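Chorismate synthase (Aquifex aeolicus, PDB 1Q1L) probably catalyses, with reduced FMN, the anti-1,4-elimination of phosphate from 5-enolpyruvylshikimate 3-phosphate to give chorismate, the branch point of aromatic amino acid biosynthesis. Local coordinates at residues L156-I161 with E386-F391; A150-F155 with L367-A372; L6-F11 with A374-L379; A31-S36 with G73-S78. One frame throughout, in Å; residues are numbered along the deposited sequence.

Contact 1: residues L156-I161 with E386-F391; sequences LSEFGI and EVKKRF
Phe159 meets Val387, Lys388 and Phe391 from within the Schellman motif that ends helix 142-157. Gly160 has positive phi and is the C-prime residue of the motif. Its N bonds Ser157 O, and Ile161 N bonds Leu156 O. Leu156 O also accepts from Phe159 N, and the two donors reach it from opposite faces of its plane.

The Phe159 and Phe391 rings meet obliquely, with centroids 5.1 Å apart and planes at 54°. Phe159 CD2 sits over one face of Phe391, offset toward the rim and 3.5 Å from Phe391 CG. Phe159 CB lies over the same ring as a CH-pi contact, 4.0 Å from the centroid of Phe391. Phe391 has CG anti to its backbone N (chi1 -179°), which carries the ring out from its helix so that one face meets CB and CD2 of Phe159. An alanine here is likely to leave CB and CD2 of Phe159 without the ring face they rest on, and to open a gap beside the turn.

The Phe159 and Val387 side chains cross at about a right angle, and Phe159 CZ touches Val387 CG1 at 3.4 Å. Leu375 of helix 356-379 packs on Phe159 as well, and Phe155 meets its ring edge-to-face.

At the outer side Lys388 runs out extended beyond CG, past Phe159 CE2, to Glu158. The salt bridge there is long, and its hydrogen bond is weak. Lys388 NZ stands 3.4 Å from Glu158 OE1, and one water joins the same two atoms, giving a weak bond to Glu158 OE1 and accepting from Lys388 NZ at 2.9 Å.

Contact 2: residues A150-F155 with L367-A372; sequences AVCKKF and LAIVLA
Segments 150-155 and 367-372 are helical. Their axes approach to 8.1 Å and cross at 51°, with Cys152 and Lys153 nearest Ile369 and Ala368. The CA atoms of Lys153 and Ala368 are 5.5 Å apart.

Cys152 points at the other helix. Its CB lies 3.8 Å from Ala372 CB and also meets the carbonyl O of Ala368. Its SG stands anti to the carbonyl carbon (chi1 -63°) and lies against Ile369, 3.9 Å from Ile369 CG1. Ala372 CB is shared, for Phe155 CD2 touches it at 3.8 Å. The Phe155 ring comes to that methyl obliquely. One residue on from Cys152, the methylene CG of Lys153 rests 3.5 Å from Ala368 CB. The Lys153 chain then runs on extended, and its NZ forms salt bridges with Glu364 and Glu43. The small side chains of Cys152, Ala368 and Ala372 are consistent with the close spacing.

The contact joins two helices of the helical layer in the beta-alpha-beta sandwich. Leu9, from the loop leading into strand 10-14, covers Cys152, and Pro30 touches Phe155. Beyond, Leu367 and Leu371 pack on strands 162-170 and 229-236, while Val370 meets helix 252-261.

Contact 3: residues L6-F11 with A374-L379; sequences LRYLRF and ALLEKL
The Tyr8 ring has Leu376 CB on one face, offset toward the rim, in a CH-pi contact 3.7 Å from the Tyr8 centroid. Tyr8 CD2 is the nearest ring atom, 3.3 Å from Leu376 CB. With CG anti to the backbone N (chi1 -169°), the ring lies across the Leu376 side chain at about a right angle. Tyr8 OH bonds Gly381 O past the helix end. A serine in its place would probably leave Leu376 CB without its aromatic cover and Gly381 O without this phenol partner.

Leu9 CD2 packs tightly on Leu376, 3.4 Å from Leu376 CD1. The carboxylate of Glu377 lies alongside Arg7, its plane 73° from the guanidinium plane. Arg7 meets the carboxylate with its aliphatic part: Arg7 CG is 3.6 Å from Glu377 OE1.

The contact joins the chain just before strand 10-14 to the end of helix 356-379. The Asp373 carboxylate accepts from three successive backbone N atoms, of Arg7, Tyr8 and Leu9, and holds them against the helix. CH-pi and aliphatic packing make the direct contact, while Arg255 and Arg250 meet the charge of Glu377; the Arg7 guanidinium, with NE 5.6 Å from Glu377 OE1, probably adds only a mild attraction.

Contact 4: residues A31-S36 with G73-S78; sequences ANLPLS and GKTLGS
Asn32 N donates to Thr75 O in an almost perfectly straight hydrogen bond, 2.8 Å long with an angle of 179°. Next to it Leu33 N donates to the hydroxyl of Thr75, at 2.9 Å from Thr75 OG1. Thr75 N returns a bond to Leu33 O at 3.0 Å, coming from above the carbonyl plane. Leu35 N closes the series on Gly73 O at 2.8 Å. Pro34 and Lys74 form a single antiparallel bridge, a non-hydrogen-bonded pair flanked by these last two bonds.

Thr75 carries the contact. Its OG1 stands between the backbone N and the carbonyl carbon (chi1 55°). This turns the hydroxyl to Leu33 N, and the same oxygen is also hydrogen-bonded with Pro30 O. The methyl CG2, anti to the carbonyl carbon, lies against Leu33 O and reaches Leu35. The Leu35 and Thr75 side chains cross at about a right angle, with Leu35 CD2 4.2 Å from Thr75 CG2.

Two CA-H...O contacts add to the bridge, from Pro34 CA to Gly73 O and from Lys74 CA to Leu33 O. At the other end Ala31 CB packs 3.2 Å from Leu76 O. Gly77, at positive phi, has no side chain to meet that methyl.

Around the pair, Leu33 packs on Phe155 and Met384, and Leu35 on Val151 and Ile80. Another subunit packs on Ala31 and Leu76. The backbone N atoms of Asn32, Leu33 and Leu35 and the O of Leu33 are thus paired with segment 73-78. One threonine serves both sides: its hydroxyl the main chain, its methyl the apolar layer.

Contact 2 is the core of the set, about 8 Å from the chain centre, where helices 142-157 and 356-379 pack mainly through small side chains at the crossing, with Phe155 and Ile369 beside them. Contact 1 uses the end of the first helix and adds helix 384-399 at the surface, with rings inside and a salt bridge outside. Contact 3, partly buried, uses the end of helix 356-379 and sets a tyrosine face and a leucine on it. Contacts 1 and 3 both touch the second subunit. Contact 4 lies farthest out, though mostly buried, and relies on backbone hydrogen bonds and one threonine hydroxyl. It reaches contact 2 through Lys154 NZ and Pro34 O.

Contact 1: residues L156-I161 with E386-F391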
loop_
_atom_site.group_PDB
_atom_site.type_symbol
_atom_site.label_atom_id
_atom_site.label_comp_id
_atom_site.label_asym_id
_atom_site.label_seq_id
_atom_site.Cartn_x
_atom_site.Cartn_y
_atom_site.Cartn_z
ATOM N N LEU A 156 -0.991 22.935 -3.729
ATOM C CA LEU A 156 -1.100 23.537 -2.399
ATOM C C LEU A 156 -1.345 25.039 -2.409
ATOM O O LEU A 156 -2.052 25.568 -1.549
ATOM C CB LEU A 156 0.168 23.267 -1.590
ATOM C CG LEU A 156 0.415 21.851 -1.085
ATOM C CD1 LEU A 156 1.786 21.787 -0.424
ATOM C CD2 LEU A 156 -0.678 21.455 -0.105
ATOM N N SER A 157 -0.738 25.727 -3.371
ATOM C CA SER A 157 -0.900 27.169 -3.472
ATOM C C SER A 157 -2.345 27.558 -3.755
ATOM O O SER A 157 -2.758 28.672 -3.436
ATOM C CB SER A 157 0.022 27.731 -4.560
ATOM O OG SER A 157 -0.272 27.164 -5.821
ATOM N N GLU A 158 -3.116 26.651 -4.348
ATOM C CA GLU A 158 -4.516 26.938 -4.653
ATOM C C GLU A 158 -5.298 27.114 -3.360
ATOM O O GLU A 158 -6.396 27.683 -3.356
ATOM C CB GLU A 158 -5.151 25.798 -5.462
ATOM C CG GLU A 158 -4.550 25.568 -6.839
ATOM C CD GLU A 158 -4.738 26.748 -7.774
ATOM O OE1 GLU A 158 -5.851 27.316 -7.807
ATOM O OE2 GLU A 158 -3.777 27.099 -8.486
ATOM N N PHE A 159 -4.746 26.607 -2.262
ATOM C CA PHE A 159 -5.410 26.727 -0.971
ATOM C C PHE A 159 -4.691 27.767 -0.121
ATOM O O PHE A 159 -4.957 27.895 1.067
ATOM C CB PHE A 159 -5.417 25.384 -0.242
ATOM C CG PHE A 159 -5.989 24.259 -1.053
ATOM C CD1 PHE A 159 -5.185 23.539 -1.927
ATOM C CD2 PHE A 159 -7.345 23.952 -0.980
ATOM C CE1 PHE A 159 -5.724 22.526 -2.723
ATOM C CE2 PHE A 159 -7.894 22.946 -1.768
ATOM C CZ PHE A 159 -7.080 22.230 -2.643
ATOM N N GLY A 160 -3.774 28.503 -0.739
ATOM C CA GLY A 160 -3.038 29.524 -0.014
ATOM C C GLY A 160 -1.891 28.979 0.814
ATOM O O GLY A 160 -1.281 29.715 1.599
ATOM N N ILE A 161 -1.587 27.695 0.634
ATOM C CA ILE A 161 -0.505 27.048 1.375
ATOM C C ILE A 161 0.829 27.310 0.675
ATOM O O ILE A 161 1.026 26.956 -0.488
ATOM C CB ILE A 161 -0.774 25.524 1.528
ATOM C CG1 ILE A 161 -1.965 25.309 2.478
ATOM C CG2 ILE A 161 0.471 24.809 2.037
ATOM C CD1 ILE A 161 -2.450 23.872 2.583
ATOM N N GLU A 386 -14.300 20.861 -6.350
ATOM C CA GLU A 386 -14.789 19.975 -5.292
ATOM C C GLU A 386 -13.909 20.031 -4.032
ATOM O O GLU A 386 -14.410 20.154 -2.909
ATOM C CB GLU A 386 -14.835 18.549 -5.851
ATOM C CG GLU A 386 -15.362 17.484 -4.927
ATOM C CD GLU A 386 -15.562 16.163 -5.657
ATOM O OE1 GLU A 386 -14.564 15.571 -6.139
ATOM O OE2 GLU A 386 -16.728 15.725 -5.757
ATOM N N VAL A 387 -12.600 19.939 -4.229
ATOM C CA VAL A 387 -11.651 19.971 -3.125
ATOM C C VAL A 387 -11.649 21.334 -2.427
ATOM O O VAL A 387 -11.622 21.408 -1.201
ATOM C CB VAL A 387 -10.225 19.648 -3.625
ATOM C CG1 VAL A 387 -9.254 19.608 -2.455
ATOM C CG2 VAL A 387 -10.225 18.313 -4.356
ATOM N N LYS A 388 -11.681 22.407 -3.209
ATOM C CA LYS A 388 -11.684 23.757 -2.643
ATOM C C LYS A 388 -12.911 24.015 -1.780
ATOM O O LYS A 388 -12.828 24.688 -0.757
ATOM C CB LYS A 388 -11.629 24.805 -3.749
ATOM C CG LYS A 388 -10.292 24.906 -4.461
ATOM C CD LYS A 388 -10.383 25.947 -5.561
ATOM C CE LYS A 388 -9.111 26.010 -6.377
ATOM N NZ LYS A 388 -9.242 26.999 -7.480
ATOM N N LYS A 389 -14.054 23.489 -2.202
ATOM C CA LYS A 389 -15.280 23.669 -1.446
ATOM C C LYS A 389 -15.182 22.953 -0.102
ATOM O O LYS A 389 -15.627 23.472 0.922
ATOM C CB LYS A 389 -16.473 23.127 -2.245
ATOM C CG LYS A 389 -17.773 23.054 -1.457
ATOM C CD LYS A 389 -18.276 24.433 -1.069
ATOM C CE LYS A 389 -19.487 24.335 -0.151
ATOM N NZ LYS A 389 -20.554 23.460 -0.720
ATOM N N ARG A 390 -14.596 21.759 -0.103
ATOM C CA ARG A 390 -14.458 20.990 1.130
ATOM C C ARG A 390 -13.440 21.629 2.067
ATOM O O ARG A 390 -13.554 21.526 3.288
ATOM C CB ARG A 390 -14.055 19.552 0.806
ATOM C CG ARG A 390 -15.077 18.827 -0.049
ATOM C CD ARG A 390 -14.573 17.463 -0.450
ATOM N NE ARG A 390 -15.517 16.759 -1.308
ATOM C CZ ARG A 390 -15.310 15.540 -1.798
ATOM N NH1 ARG A 390 -14.189 14.891 -1.507
ATOM N NH2 ARG A 390 -16.219 14.974 -2.585
ATOM N N PHE A 391 -12.442 22.284 1.490
ATOM C CA PHE A 391 -11.411 22.955 2.271
ATOM C C PHE A 391 -12.088 24.111 3.015
ATOM O O PHE A 391 -11.937 24.261 4.233
ATOM C CB PHE A 391 -10.323 23.494 1.335
ATOM C CG PHE A 391 -9.182 24.184 2.044
ATOM C CD1 PHE A 391 -8.123 23.450 2.568
ATOM C CD2 PHE A 391 -9.165 25.568 2.176
ATOM C CE1 PHE A 391 -7.058 24.087 3.211
ATOM C CE2 PHE A 391 -8.107 26.216 2.820
ATOM C CZ PHE A 391 -7.053 25.472 3.337
HETATM O O HOH W 1 -7.513 25.348 -9.043
#

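Contact 2: residues A150-F155 with L367-A372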
loop_
_atom_site.group_PDB
_atom_site.type_symbol
_atom_site.label_atom_id
_atom_site.label_comp_id
_atom_site.label_asym_id
_atom_site.label_seq_id
_atom_site.Cartn_x
_atom_site.Cartn_y
_atom_site.Cartn_z
ATOM N N ALA A 150 7.065 20.025 -7.509
ATOM C CA ALA A 150 6.633 21.281 -8.120
ATOM C C ALA A 150 5.139 21.226 -8.398
ATOM O O ALA A 150 4.427 22.221 -8.245
ATOM C CB ALA A 150 7.406 21.533 -9.427
ATOM N N VAL A 151 4.654 20.057 -8.809
ATOM C CA VAL A 151 3.231 19.903 -9.092
ATOM C C VAL A 151 2.444 20.006 -7.788
ATOM O O VAL A 151 1.407 20.667 -7.718
ATOM C CB VAL A 151 2.939 18.528 -9.770
ATOM C CG1 VAL A 151 1.453 18.387 -10.063
ATOM C CG2 VAL A 151 3.737 18.416 -11.063
ATOM N N CYS A 152 2.948 19.358 -6.747
ATOM C CA CYS A 152 2.278 19.385 -5.456
ATOM C C CYS A 152 2.242 20.793 -4.878
ATOM O O CYS A 152 1.261 21.183 -4.244
ATOM C CB CYS A 152 2.966 18.417 -4.499
ATOM S SG CYS A 152 2.844 16.708 -5.076
ATOM N N LYS A 153 3.303 21.562 -5.103
ATOM C CA LYS A 153 3.334 22.941 -4.619
ATOM C C LYS A 153 2.245 23.746 -5.319
ATOM O O LYS A 153 1.534 24.522 -4.686
ATOM C CB LYS A 153 4.680 23.602 -4.906
ATOM C CG LYS A 153 5.822 23.188 -4.002
ATOM C CD LYS A 153 7.027 24.087 -4.256
ATOM C CE LYS A 153 8.202 23.729 -3.367
ATOM N NZ LYS A 153 9.369 24.618 -3.634
ATOM N N LYS A 154 2.122 23.580 -6.633
ATOM C CA LYS A 154 1.095 24.310 -7.372
ATOM C C LYS A 154 -0.266 23.970 -6.777
ATOM O O LYS A 154 -1.099 24.847 -6.541
ATOM C CB LYS A 154 1.125 23.941 -8.857
ATOM C CG LYS A 154 0.143 24.751 -9.699
ATOM C CD LYS A 154 0.369 26.256 -9.505
ATOM C CE LYS A 154 -0.726 27.088 -10.168
ATOM N NZ LYS A 154 -0.761 26.896 -11.644
ATOM N N PHE A 155 -0.486 22.685 -6.527
ATOM C CA PHE A 155 -1.741 22.232 -5.937
ATOM C C PHE A 155 -2.002 22.924 -4.590
ATOM O O PHE A 155 -3.091 23.445 -4.345
ATOM C CB PHE A 155 -1.704 20.709 -5.739
ATOM C CG PHE A 155 -2.863 20.176 -4.944
ATOM C CD1 PHE A 155 -4.156 20.195 -5.465
ATOM C CD2 PHE A 155 -2.666 19.693 -3.651
ATOM C CE1 PHE A 155 -5.236 19.741 -4.706
ATOM C CE2 PHE A 155 -3.736 19.238 -2.887
ATOM C CZ PHE A 155 -5.027 19.263 -3.414
ATOM N N LEU A 367 8.412 18.116 1.378
ATOM C CA LEU A 367 7.388 18.622 2.274
ATOM C C LEU A 367 6.089 18.898 1.514
ATOM O O LEU A 367 5.006 18.661 2.032
ATOM C CB LEU A 367 7.853 19.905 2.966
ATOM C CG LEU A 367 6.800 20.482 3.919
ATOM C CD1 LEU A 367 6.463 19.435 4.990
ATOM C CD2 LEU A 367 7.323 21.768 4.573
ATOM N N ALA A 368 6.201 19.410 0.291
ATOM C CA ALA A 368 5.020 19.704 -0.510
ATOM C C ALA A 368 4.284 18.410 -0.881
ATOM O O ALA A 368 3.056 18.379 -0.951
ATOM C CB ALA A 368 5.419 20.471 -1.775
ATOM N N ILE A 369 5.039 17.346 -1.112
ATOM C CA ILE A 369 4.440 16.064 -1.466
ATOM C C ILE A 369 3.673 15.490 -0.275
ATOM O O ILE A 369 2.535 15.036 -0.412
ATOM C CB ILE A 369 5.522 15.067 -1.924
ATOM C CG1 ILE A 369 6.124 15.551 -3.254
ATOM C CG2 ILE A 369 4.914 13.663 -2.116
ATOM C CD1 ILE A 369 7.264 14.698 -3.758
ATOM N N VAL A 370 4.297 15.529 0.896
ATOM C CA VAL A 370 3.672 15.016 2.107
ATOM C C VAL A 370 2.414 15.800 2.440
ATOM O O VAL A 370 1.368 15.221 2.751
ATOM C CB VAL A 370 4.651 15.085 3.313
ATOM C CG1 VAL A 370 3.952 14.640 4.598
ATOM C CG2 VAL A 370 5.842 14.184 3.053
ATOM N N LEU A 371 2.504 17.124 2.355
ATOM C CA LEU A 371 1.364 17.960 2.684
ATOM C C LEU A 371 0.235 17.852 1.678
ATOM O O LEU A 371 -0.934 17.843 2.070
ATOM C CB LEU A 371 1.798 19.417 2.846
ATOM C CG LEU A 371 2.770 19.643 4.017
ATOM C CD1 LEU A 371 3.013 21.135 4.204
ATOM C CD2 LEU A 371 2.182 19.059 5.300
ATOM N N ALA A 372 0.572 17.779 0.391
ATOM C CA ALA A 372 -0.451 17.656 -0.644
ATOM C C ALA A 372 -1.166 16.329 -0.426
ATOM O O ALA A 372 -2.392 16.242 -0.519
ATOM C CB ALA A 372 0.187 17.694 -2.044
#

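Contact 3: residues L6-F11 with A374-L379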
loop_
_atom_site.group_PDB
_atom_site.type_symbol
_atom_site.label_atom_id
_atom_site.label_comp_id
_atom_site.label_asym_id
_atom_site.label_seq_id
_atom_site.Cartn_x
_atom_site.Cartn_y
_atom_site.Cartn_z
ATOM N N LEU A 6 2.781 7.147 0.819
ATOM C CA LEU A 6 1.711 8.139 0.809
ATOM C C LEU A 6 0.347 7.478 0.993
ATOM O O LEU A 6 0.182 6.294 0.705
ATOM C CB LEU A 6 1.747 8.917 -0.510
ATOM C CG LEU A 6 2.784 10.038 -0.630
ATOM C CD1 LEU A 6 4.061 9.681 0.109
ATOM C CD2 LEU A 6 3.063 10.296 -2.100
ATOM N N ARG A 7 -0.627 8.249 1.471
ATOM C CA ARG A 7 -1.971 7.727 1.703
ATOM C C ARG A 7 -2.909 7.950 0.515
ATOM O O ARG A 7 -3.767 7.112 0.231
ATOM C CB ARG A 7 -2.595 8.388 2.940
ATOM C CG ARG A 7 -1.747 8.391 4.211
ATOM C CD ARG A 7 -1.669 7.030 4.884
ATOM N NE ARG A 7 -0.652 6.170 4.287
ATOM C CZ ARG A 7 -0.352 4.952 4.728
ATOM N NH1 ARG A 7 -0.995 4.446 5.774
ATOM N NH2 ARG A 7 0.593 4.241 4.125
ATOM N N TYR A 8 -2.745 9.076 -0.174
ATOM C CA TYR A 8 -3.606 9.421 -1.299
ATOM C C TYR A 8 -2.896 9.498 -2.652
ATOM O O TYR A 8 -3.322 8.858 -3.617
ATOM C CB TYR A 8 -4.291 10.757 -1.017
ATOM C CG TYR A 8 -5.406 11.096 -1.975
ATOM C CD1 TYR A 8 -6.721 10.711 -1.707
ATOM C CD2 TYR A 8 -5.150 11.808 -3.147
ATOM C CE1 TYR A 8 -7.756 11.032 -2.584
ATOM C CE2 TYR A 8 -6.174 12.133 -4.031
ATOM C CZ TYR A 8 -7.475 11.746 -3.743
ATOM O OH TYR A 8 -8.488 12.085 -4.610
ATOM N N LEU A 9 -1.837 10.301 -2.730
ATOM C CA LEU A 9 -1.088 10.448 -3.971
ATOM C C LEU A 9 -0.211 9.231 -4.192
ATOM O O LEU A 9 0.057 8.470 -3.260
ATOM C CB LEU A 9 -0.195 11.688 -3.927
ATOM C CG LEU A 9 -0.857 13.063 -3.880
ATOM C CD1 LEU A 9 0.226 14.110 -3.705
ATOM C CD2 LEU A 9 -1.667 13.304 -5.152
ATOM N N ARG A 10 0.231 9.053 -5.432
ATOM C CA ARG A 10 1.095 7.933 -5.784
ATOM C C ARG A 10 2.042 8.457 -6.848
ATOM O O ARG A 10 1.643 9.233 -7.719
ATOM C CB ARG A 10 0.298 6.776 -6.402
ATOM C CG ARG A 10 -1.070 6.523 -5.804
ATOM C CD ARG A 10 -1.928 5.691 -6.762
ATOM N NE ARG A 10 -1.532 4.289 -6.794
ATOM C CZ ARG A 10 -2.117 3.357 -7.545
ATOM N NH1 ARG A 10 -3.128 3.668 -8.345
ATOM N NH2 ARG A 10 -1.710 2.098 -7.468
ATOM N N PHE A 11 3.299 8.053 -6.776
ATOM C CA PHE A 11 4.237 8.468 -7.789
ATOM C C PHE A 11 5.433 7.548 -7.809
ATOM O O PHE A 11 5.736 6.881 -6.824
ATOM C CB PHE A 11 4.644 9.948 -7.591
ATOM C CG PHE A 11 5.709 10.182 -6.544
ATOM C CD1 PHE A 11 7.055 10.060 -6.863
ATOM C CD2 PHE A 11 5.362 10.574 -5.255
ATOM C CE1 PHE A 11 8.048 10.328 -5.913
ATOM C CE2 PHE A 11 6.343 10.845 -4.296
ATOM C CZ PHE A 11 7.689 10.724 -4.626
ATOM N N ALA A 374 -1.415 14.591 2.419
ATOM C CA ALA A 374 -2.206 14.685 3.645
ATOM C C ALA A 374 -3.449 15.555 3.475
ATOM O O ALA A 374 -4.460 15.325 4.127
ATOM C CB ALA A 374 -1.347 15.237 4.778
ATOM N N LEU A 375 -3.370 16.565 2.614
ATOM C CA LEU A 375 -4.514 17.429 2.402
ATOM C C LEU A 375 -5.569 16.668 1.598
ATOM O O LEU A 375 -6.752 16.708 1.921
ATOM C CB LEU A 375 -4.097 18.706 1.674
ATOM C CG LEU A 375 -5.194 19.771 1.560
ATOM C CD1 LEU A 375 -5.736 20.111 2.938
ATOM C CD2 LEU A 375 -4.634 21.014 0.881
ATOM N N LEU A 376 -5.133 15.954 0.565
ATOM C CA LEU A 376 -6.061 15.182 -0.255
ATOM C C LEU A 376 -6.689 14.051 0.551
ATOM O O LEU A 376 -7.842 13.692 0.324
ATOM C CB LEU A 376 -5.339 14.629 -1.484
ATOM C CG LEU A 376 -5.061 15.678 -2.564
ATOM C CD1 LEU A 376 -4.067 15.130 -3.586
ATOM C CD2 LEU A 376 -6.381 16.073 -3.233
ATOM N N GLU A 377 -5.931 13.504 1.499
ATOM C CA GLU A 377 -6.401 12.426 2.370
ATOM C C GLU A 377 -7.571 12.919 3.219
ATOM O O GLU A 377 -8.539 12.197 3.457
ATOM C CB GLU A 377 -5.262 11.974 3.295
ATOM C CG GLU A 377 -5.633 10.907 4.306
ATOM C CD GLU A 377 -4.522 10.639 5.319
ATOM O OE1 GLU A 377 -4.617 9.635 6.058
ATOM O OE2 GLU A 377 -3.555 11.434 5.388
ATOM N N LYS A 378 -7.466 14.161 3.679
ATOM C CA LYS A 378 -8.498 14.772 4.507
ATOM C C LYS A 378 -9.710 15.224 3.691
ATOM O O LYS A 378 -10.856 14.999 4.081
ATOM C CB LYS A 378 -7.909 15.979 5.247
ATOM C CG LYS A 378 -8.918 16.813 6.020
ATOM C CD LYS A 378 -9.539 16.032 7.166
ATOM C CE LYS A 378 -10.445 16.926 7.993
ATOM N NZ LYS A 378 -11.086 16.207 9.130
ATOM N N LEU A 379 -9.442 15.857 2.554
ATOM C CA LEU A 379 -10.488 16.388 1.691
ATOM C C LEU A 379 -11.097 15.438 0.658
ATOM O O LEU A 379 -12.293 15.493 0.413
ATOM C CB LEU A 379 -9.953 17.631 0.974
ATOM C CG LEU A 379 -10.115 19.017 1.625
ATOM C CD1 LEU A 379 -10.127 18.934 3.136
ATOM C CD2 LEU A 379 -8.996 19.917 1.127
#

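Contact 4: residues A31-S36 with G73-S78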
loop_
_atom_site.group_PDB
_atom_site.type_symbol
_atom_site.label_atom_id
_atom_site.label_comp_id
_atom_site.label_asym_id
_atom_site.label_seq_id
_atom_site.Cartn_x
_atom_site.Cartn_y
_atom_site.Cartn_z
ATOM N N ALA A 31 -8.375 17.063 -11.094
ATOM C CA ALA A 31 -8.533 17.632 -12.427
ATOM C C ALA A 31 -8.845 19.120 -12.335
ATOM O O ALA A 31 -9.392 19.588 -11.335
ATOM C CB ALA A 31 -9.676 16.924 -13.164
ATOM N N ASN A 32 -8.496 19.849 -13.392
ATOM C CA ASN A 32 -8.756 21.277 -13.502
ATOM C C ASN A 32 -7.786 22.176 -12.746
ATOM O O ASN A 32 -8.099 23.328 -12.452
ATOM C CB ASN A 32 -10.204 21.582 -13.086
ATOM C CG ASN A 32 -11.230 20.896 -13.988
ATOM O OD1 ASN A 32 -12.413 20.811 -13.653
ATOM N ND2 ASN A 32 -10.777 20.408 -15.138
ATOM N N LEU A 33 -6.611 21.643 -12.430
ATOM C CA LEU A 33 -5.574 22.416 -11.753
ATOM C C LEU A 33 -4.672 23.009 -12.832
ATOM O O LEU A 33 -4.089 22.277 -13.629
ATOM C CB LEU A 33 -4.715 21.522 -10.856
ATOM C CG LEU A 33 -3.465 22.218 -10.289
ATOM C CD1 LEU A 33 -3.890 23.199 -9.198
ATOM C CD2 LEU A 33 -2.480 21.190 -9.728
ATOM N N PRO A 34 -4.556 24.344 -12.884
ATOM C CA PRO A 34 -3.684 24.933 -13.909
ATOM C C PRO A 34 -2.254 24.454 -13.660
ATOM O O PRO A 34 -1.759 24.556 -12.540
ATOM C CB PRO A 34 -3.828 26.432 -13.665
ATOM C CG PRO A 34 -5.216 26.553 -13.082
ATOM C CD PRO A 34 -5.278 25.384 -12.134
ATOM N N LEU A 35 -1.595 23.929 -14.690
ATOM C CA LEU A 35 -0.224 23.440 -14.545
ATOM C C LEU A 35 0.572 23.655 -15.829
ATOM O O LEU A 35 0.096 23.340 -16.918
ATOM C CB LEU A 35 -0.226 21.947 -14.192
ATOM C CG LEU A 35 1.130 21.263 -13.949
ATOM C CD1 LEU A 35 1.798 21.849 -12.706
ATOM C CD2 LEU A 35 0.928 19.767 -13.763
ATOM N N SER A 36 1.787 24.177 -15.695
ATOM C CA SER A 36 2.637 24.426 -16.852
ATOM C C SER A 36 4.030 23.852 -16.637
ATOM O O SER A 36 4.428 23.568 -15.506
ATOM C CB SER A 36 2.756 25.930 -17.100
ATOM O OG SER A 36 3.443 26.551 -16.025
ATOM N N GLY A 73 -3.490 23.674 -20.604
ATOM C CA GLY A 73 -3.029 24.269 -19.364
ATOM C C GLY A 73 -3.601 23.731 -18.064
ATOM O O GLY A 73 -3.216 24.192 -16.990
ATOM N N LYS A 74 -4.505 22.760 -18.141
ATOM C CA LYS A 74 -5.109 22.208 -16.931
ATOM C C LYS A 74 -4.958 20.695 -16.819
ATOM O O LYS A 74 -4.878 19.992 -17.831
ATOM C CB LYS A 74 -6.597 22.562 -16.882
ATOM C CG LYS A 74 -6.896 24.045 -16.763
ATOM C CD LYS A 74 -8.395 24.277 -16.656
ATOM C CE LYS A 74 -8.727 25.754 -16.501
ATOM N NZ LYS A 74 -8.297 26.559 -17.686
ATOM N N THR A 75 -4.928 20.198 -15.581
ATOM C CA THR A 75 -4.804 18.765 -15.342
ATOM C C THR A 75 -6.107 18.078 -15.749
ATOM O O THR A 75 -7.199 18.612 -15.533
ATOM C CB THR A 75 -4.537 18.454 -13.849
ATOM O OG1 THR A 75 -5.568 19.044 -13.054
ATOM C CG2 THR A 75 -3.182 19.006 -13.409
ATOM N N LEU A 76 -5.989 16.891 -16.331
ATOM C CA LEU A 76 -7.159 16.132 -16.764
ATOM C C LEU A 76 -7.690 15.286 -15.618
ATOM O O LEU A 76 -8.888 14.996 -15.545
ATOM C CB LEU A 76 -6.775 15.224 -17.930
ATOM C CG LEU A 76 -6.336 15.941 -19.213
ATOM C CD1 LEU A 76 -5.676 14.960 -20.167
ATOM C CD2 LEU A 76 -7.545 16.597 -19.856
ATOM N N GLY A 77 -6.787 14.911 -14.717
ATOM C CA GLY A 77 -7.149 14.072 -13.590
ATOM C C GLY A 77 -6.484 12.720 -13.787
ATOM O O GLY A 77 -6.455 11.880 -12.886
ATOM N N SER A 78 -5.952 12.505 -14.987
ATOM C CA SER A 78 -5.266 11.259 -15.309
ATOM C C SER A 78 -3.823 11.384 -14.815
ATOM O O SER A 78 -3.391 12.466 -14.422
ATOM C CB SER A 78 -5.299 11.019 -16.819
ATOM O OG SER A 78 -4.766 12.132 -17.511
#